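Local coordinates for protein glucose dehydrogenase (Serratia sp. FS14, PDB 7CGZ) that belongs to the glucose/sorbosone dehydrogenase family and folds as a beta-propeller whose two chain ends meet in one sheet, at residues P2-L7 and K340-G345; G288-K293 and G316-E321. All coordinates share one frame; numbering follows the deposited sequence.

In the fold
Interactions 1 and 2 lie on the same side of the chain's centre, their own centres about 14 Å apart, and both reach the sheet that contains strands 319-324, 330-334 and 339-345. Interaction 1 adds the beginning of the chain, P2-L7, to the final strand, 339-345, across 333 residues of sequence, consistent with the ring closure of a beta-propeller. Interaction 2 is nested within that loop and is local by comparison: it sets the turn after strand 284-289, in the preceding sheet, against the lead-in to strand 319-324. E317 joins the two, since its carboxylate packs on K340 and L342. Ring closure and the seam between neighbouring sheets thus meet in one region.

Interaction 1 (P2-L7 and K340-G345); sequences PTVSQL and KLLKVG
The amide of Q6 is the flat side-chain group of this contact: K340 CD stands over one of its faces, 3.1 Å from Q6 OE1, while CE, on the same side, lies past the rim at the O/N end. With CG anti to the backbone N (chi1 167°) and the chain extended beyond it, Q6 carries its amide out to the lysine methylenes, which it crosses at a slant. The ammonium is held otherwise, NZ bonding to D338 O. The backbones beside this pair run antiparallel, their axes 151° apart and 4.6 Å from each other at closest approach. Hydrogen-bonded pairs T3-G345 and S5-K343 alternate with non-hydrogen-bonded pairs V4-V344, between them, and Q6-L342, beyond S5-K343. The S5-K343 pair is the more regular, both bonds lying in the carbonyl planes, with S5 N 2.8 Å from K343 O. At the T3 end the geometry is distorted: T3 N sits 47° out of the plane of the G345 carbonyl, and G345 N is shared between T3 O and, weakly, T3 OG1, 3.1 Å away. This is the closure expected of a beta-propeller: the N-terminal strand completes the sheet that ends with the C-terminal strand, a 'velcro' made of main-chain bonds. Beyond Q6, L7 N donates to L341 O at 2.7 Å, while L7 CB rests on L341 CD2 at 3.8 Å. L7 CD1 also covers K343 CB, whose chain leads on to a cation-pi contact with Y329. On the face that V4, L342 and V344 share with Q6, contacts among the first three are apolar, with V4 CG2 4.2 Å from V344 CG2 and V4 CG1 close to L342 CD2, which also touches Q6 CB. V4 also packs on L312 and R315, and V344 on L332.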
loop_
_atom_site.group_PDB
_atom_site.type_symbol
_atom_site.label_atom_id
_atom_site.label_comp_id
_atom_site.label_asym_id
_atom_site.label_seq_id
_atom_site.Cartn_x
_atom_site.Cartn_y
_atom_site.Cartn_z
ATOM N N PRO B 2 4.260 -15.743 -3.257
ATOM C CA PRO B 2 3.080 -16.527 -2.859
ATOM C C PRO B 2 2.406 -17.272 -4.016
ATOM O O PRO B 2 2.489 -16.852 -5.174
ATOM C CB PRO B 2 2.131 -15.464 -2.287
ATOM C CG PRO B 2 2.571 -14.181 -2.941
ATOM C CD PRO B 2 4.060 -14.300 -3.037
ATOM N N THR B 3 1.742 -18.378 -3.686
ATOM C CA THR B 3 0.977 -19.167 -4.639
ATOM C C THR B 3 -0.487 -18.767 -4.560
ATOM O O THR B 3 -1.025 -18.573 -3.468
ATOM C CB THR B 3 1.136 -20.662 -4.351
ATOM O OG1 THR B 3 0.450 -20.995 -3.133
ATOM C CG2 THR B 3 2.615 -21.019 -4.199
ATOM N N VAL B 4 -1.117 -18.598 -5.714
ATOM C CA VAL B 4 -2.531 -18.245 -5.786
ATOM C C VAL B 4 -3.220 -19.211 -6.730
ATOM O O VAL B 4 -2.755 -19.426 -7.854
ATOM C CB VAL B 4 -2.742 -16.797 -6.265
ATOM C CG1 VAL B 4 -4.223 -16.520 -6.492
ATOM C CG2 VAL B 4 -2.166 -15.840 -5.265
ATOM N N SER B 5 -4.328 -19.785 -6.280
ATOM C CA SER B 5 -5.195 -20.581 -7.130
ATOM C C SER B 5 -6.599 -20.001 -7.055
ATOM O O SER B 5 -7.117 -19.759 -5.956
ATOM C CB SER B 5 -5.182 -22.047 -6.700
ATOM O OG SER B 5 -6.406 -22.677 -7.021
ATOM N N GLN B 6 -7.207 -19.755 -8.214
ATOM C CA GLN B 6 -8.577 -19.257 -8.242
ATOM C C GLN B 6 -9.533 -20.442 -8.132
ATOM O O GLN B 6 -9.514 -21.334 -8.984
ATOM C CB GLN B 6 -8.818 -18.450 -9.516
ATOM C CG GLN B 6 -10.283 -18.151 -9.811
ATOM C CD GLN B 6 -10.435 -17.155 -10.938
ATOM O OE1 GLN B 6 -9.637 -16.246 -11.071
ATOM N NE2 GLN B 6 -11.460 -17.328 -11.756
ATOM N N LEU B 7 -10.348 -20.475 -7.073
ATOM C CA LEU B 7 -11.247 -21.605 -6.852
ATOM C C LEU B 7 -12.626 -21.395 -7.458
ATOM O O LEU B 7 -13.301 -22.378 -7.792
ATOM C CB LEU B 7 -11.388 -21.889 -5.354
ATOM C CG LEU B 7 -10.093 -22.285 -4.647
ATOM C CD1 LEU B 7 -10.359 -22.746 -3.227
ATOM C CD2 LEU B 7 -9.350 -23.354 -5.439
ATOM N N LYS B 340 -14.210 -13.360 -6.793
ATOM C CA LYS B 340 -13.500 -14.629 -6.847
ATOM C C LYS B 340 -13.202 -15.148 -5.448
ATOM O O LYS B 340 -13.070 -14.381 -4.494
ATOM C CB LYS B 340 -12.182 -14.484 -7.626
ATOM C CG LYS B 340 -12.332 -13.644 -8.907
ATOM C CD LYS B 340 -11.205 -13.868 -9.885
ATOM C CE LYS B 340 -11.673 -13.646 -11.324
ATOM N NZ LYS B 340 -12.273 -12.286 -11.490
ATOM N N LEU B 341 -13.083 -16.465 -5.345
ATOM C CA LEU B 341 -12.571 -17.127 -4.158
ATOM C C LEU B 341 -11.161 -17.601 -4.472
ATOM O O LEU B 341 -10.961 -18.374 -5.412
ATOM C CB LEU B 341 -13.475 -18.292 -3.750
ATOM C CG LEU B 341 -12.903 -19.355 -2.813
ATOM C CD1 LEU B 341 -12.647 -18.772 -1.416
ATOM C CD2 LEU B 341 -13.865 -20.541 -2.735
ATOM N N LEU B 342 -10.186 -17.130 -3.703
ATOM C CA LEU B 342 -8.786 -17.434 -3.959
ATOM C C LEU B 342 -8.194 -18.252 -2.821
ATOM O O LEU B 342 -8.510 -18.033 -1.645
ATOM C CB LEU B 342 -7.955 -16.152 -4.147
ATOM C CG LEU B 342 -8.398 -15.143 -5.211
ATOM C CD1 LEU B 342 -7.529 -13.890 -5.170
ATOM C CD2 LEU B 342 -8.362 -15.766 -6.605
ATOM N N LYS B 343 -7.318 -19.183 -3.184
ATOM C CA LYS B 343 -6.543 -19.970 -2.238
ATOM C C LYS B 343 -5.087 -19.547 -2.357
ATOM O O LYS B 343 -4.543 -19.492 -3.467
ATOM C CB LYS B 343 -6.724 -21.464 -2.521
ATOM C CG LYS B 343 -6.107 -22.393 -1.505
ATOM C CD LYS B 343 -6.373 -23.835 -1.915
ATOM C CE LYS B 343 -5.349 -24.786 -1.345
ATOM N NZ LYS B 343 -5.150 -25.951 -2.237
ATOM N N VAL B 344 -4.468 -19.207 -1.222
ATOM C CA VAL B 344 -3.177 -18.530 -1.203
ATOM C C VAL B 344 -2.241 -19.261 -0.250
ATOM O O VAL B 344 -2.597 -19.515 0.907
ATOM C CB VAL B 344 -3.330 -17.050 -0.792
ATOM C CG1 VAL B 344 -1.985 -16.325 -0.838
ATOM C CG2 VAL B 344 -4.362 -16.345 -1.678
ATOM N N GLY B 345 -1.044 -19.599 -0.740
ATOM C CA GLY B 345 0.001 -20.170 0.085
ATOM C C GLY B 345 1.301 -19.386 -0.034
ATOM O O GLY B 345 1.410 -18.436 -0.815
#

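Interaction 2 (G288-K293 and G316-E321); sequences GALAQK and GERIRE
L290 has the most surface buried in this contact, and its side chain meets two arginines of 316-321 at different points. CB lies over the centre of the R318 guanidinium, 4.3 Å above its plane, whereas CD1 lies 3.6 Å above the plane of the R320 guanidinium, offset toward the rim. Both arginines direct NH2 into a salt bridge with D335 OD2, so the shared carboxylate probably fixes the planes that the leucine packs against. The other methyl, L290 CD2, reaches I319 O at 3.5 Å; that oxygen is buried with no polar partner in the model. K293 follows the opposing backbone with its aliphatic part. Its CB is 3.3 Å from E317 O and its CD 3.4 Å from G316 O, because CG anti to the carbonyl carbon (chi1 -49°) and an extended chain lay the methylenes along the two peptides. Farther out, K293 CE meets R318 CG at 3.8 Å, the two chains crossing while the like-charged K293 NZ and R318 NE remain 6.2 Å apart. R318 CB also covers L290 O. Backbone pairing is slight: I319 N points almost straight at A289 O (170°), but at 3.4 Å the bond is weak. R320 and E321 both face L333, a classic beta bulge. The contact is a seam between two propeller sheets, of side chains resting on side chains and main chain, with the turn from strand 284-289 to strand 294-301 lying against the start of strand 319-324, Q194 of strand 192-198 touching L290 and R320, and V263 of the second subunit packing on K293.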
loop_
_atom_site.group_PDB
_atom_site.type_symbol
_atom_site.label_atom_id
_atom_site.label_comp_id
_atom_site.label_asym_id
_atom_site.label_seq_id
_atom_site.Cartn_x
_atom_site.Cartn_y
_atom_site.Cartn_z
ATOM N N GLY B 288 -7.074 -7.789 4.487
ATOM C CA GLY B 288 -7.299 -7.377 3.107
ATOM C C GLY B 288 -7.286 -5.866 2.941
ATOM O O GLY B 288 -7.636 -5.118 3.840
ATOM N N ALA B 289 -6.850 -5.409 1.766
ATOM C CA ALA B 289 -6.915 -3.996 1.401
ATOM C C ALA B 289 -7.827 -3.841 0.192
ATOM O O ALA B 289 -7.532 -4.372 -0.885
ATOM C CB ALA B 289 -5.524 -3.429 1.095
ATOM N N LEU B 290 -8.928 -3.108 0.371
ATOM C CA LEU B 290 -9.838 -2.849 -0.739
ATOM C C LEU B 290 -9.268 -1.784 -1.673
ATOM O O LEU B 290 -9.082 -2.023 -2.866
ATOM C CB LEU B 290 -11.211 -2.429 -0.211
ATOM C CG LEU B 290 -11.979 -3.469 0.611
ATOM C CD1 LEU B 290 -13.134 -2.801 1.331
ATOM C CD2 LEU B 290 -12.472 -4.586 -0.312
ATOM N N ALA B 291 -8.959 -0.610 -1.139
ATOM C CA ALA B 291 -8.553 0.497 -1.996
ATOM C C ALA B 291 -7.188 0.251 -2.636
ATOM O O ALA B 291 -6.976 0.585 -3.809
ATOM C CB ALA B 291 -8.558 1.792 -1.187
ATOM N N GLN B 292 -6.246 -0.330 -1.901
ATOM C CA GLN B 292 -4.922 -0.563 -2.464
ATOM C C GLN B 292 -4.779 -1.936 -3.115
ATOM O O GLN B 292 -3.700 -2.242 -3.640
ATOM C CB GLN B 292 -3.848 -0.371 -1.386
ATOM C CG GLN B 292 -3.620 1.094 -0.994
ATOM C CD GLN B 292 -2.678 1.259 0.195
ATOM O OE1 GLN B 292 -2.028 0.303 0.624
ATOM N NE2 GLN B 292 -2.607 2.476 0.737
ATOM N N LYS B 293 -5.838 -2.757 -3.092
ATOM C CA LYS B 293 -5.925 -4.029 -3.823
ATOM C C LYS B 293 -4.716 -4.931 -3.572
ATOM O O LYS B 293 -3.970 -5.291 -4.484
ATOM C CB LYS B 293 -6.122 -3.794 -5.327
ATOM C CG LYS B 293 -7.230 -2.802 -5.632
ATOM C CD LYS B 293 -7.552 -2.681 -7.121
ATOM C CE LYS B 293 -8.872 -1.941 -7.271
ATOM N NZ LYS B 293 -9.024 -1.186 -8.534
ATOM N N GLY B 316 -4.467 -6.765 -8.769
ATOM C CA GLY B 316 -5.487 -5.769 -9.044
ATOM C C GLY B 316 -6.864 -6.060 -8.490
ATOM O O GLY B 316 -7.857 -5.539 -9.015
ATOM N N GLU B 317 -6.963 -6.868 -7.439
ATOM C CA GLU B 317 -8.245 -7.291 -6.894
ATOM C C GLU B 317 -8.446 -6.705 -5.502
ATOM O O GLU B 317 -7.537 -6.754 -4.665
ATOM C CB GLU B 317 -8.323 -8.820 -6.856
ATOM C CG GLU B 317 -8.578 -9.435 -8.231
ATOM C CD GLU B 317 -8.121 -10.882 -8.326
ATOM O OE1 GLU B 317 -7.384 -11.325 -7.418
ATOM O OE2 GLU B 317 -8.484 -11.571 -9.314
ATOM N N ARG B 318 -9.628 -6.133 -5.265
ATOM C CA ARG B 318 -9.988 -5.640 -3.939
ATOM C C ARG B 318 -10.253 -6.816 -3.014
ATOM O O ARG B 318 -11.165 -7.609 -3.260
ATOM C CB ARG B 318 -11.216 -4.743 -4.021
ATOM C CG ARG B 318 -11.330 -4.033 -5.345
ATOM C CD ARG B 318 -12.081 -2.733 -5.202
ATOM N NE ARG B 318 -13.208 -2.852 -4.285
ATOM C CZ ARG B 318 -13.736 -1.816 -3.643
ATOM N NH1 ARG B 318 -13.227 -0.602 -3.824
ATOM N NH2 ARG B 318 -14.753 -1.988 -2.813
ATOM N N ILE B 319 -9.473 -6.924 -1.943
ATOM C CA ILE B 319 -9.517 -8.091 -1.068
ATOM C C ILE B 319 -10.513 -7.806 0.054
ATOM O O ILE B 319 -10.269 -6.969 0.922
ATOM C CB ILE B 319 -8.127 -8.438 -0.526
ATOM C CG1 ILE B 319 -7.160 -8.679 -1.700
ATOM C CG2 ILE B 319 -8.184 -9.679 0.343
ATOM C CD1 ILE B 319 -7.660 -9.737 -2.672
ATOM N N ARG B 320 -11.649 -8.496 0.017
ATOM C CA ARG B 320 -12.739 -8.244 0.953
ATOM C C ARG B 320 -12.676 -9.147 2.179
ATOM O O ARG B 320 -13.035 -8.708 3.279
ATOM C CB ARG B 320 -14.084 -8.407 0.223
ATOM C CG ARG B 320 -15.310 -8.612 1.100
ATOM C CD ARG B 320 -15.689 -7.326 1.795
ATOM N NE ARG B 320 -16.105 -6.310 0.834
ATOM C CZ ARG B 320 -16.355 -5.046 1.156
ATOM N NH1 ARG B 320 -16.224 -4.651 2.413
ATOM N NH2 ARG B 320 -16.728 -4.177 0.226
ATOM N N GLU B 321 -12.194 -10.384 2.034
ATOM C CA GLU B 321 -12.279 -11.359 3.113
ATOM C C GLU B 321 -10.995 -12.163 3.180
ATOM O O GLU B 321 -10.383 -12.454 2.145
ATOM C CB GLU B 321 -13.469 -12.312 2.911
ATOM C CG GLU B 321 -13.541 -13.471 3.919
ATOM C CD GLU B 321 -14.123 -13.050 5.255
ATOM O OE1 GLU B 321 -15.166 -13.624 5.682
ATOM O OE2 GLU B 321 -13.535 -12.149 5.894
#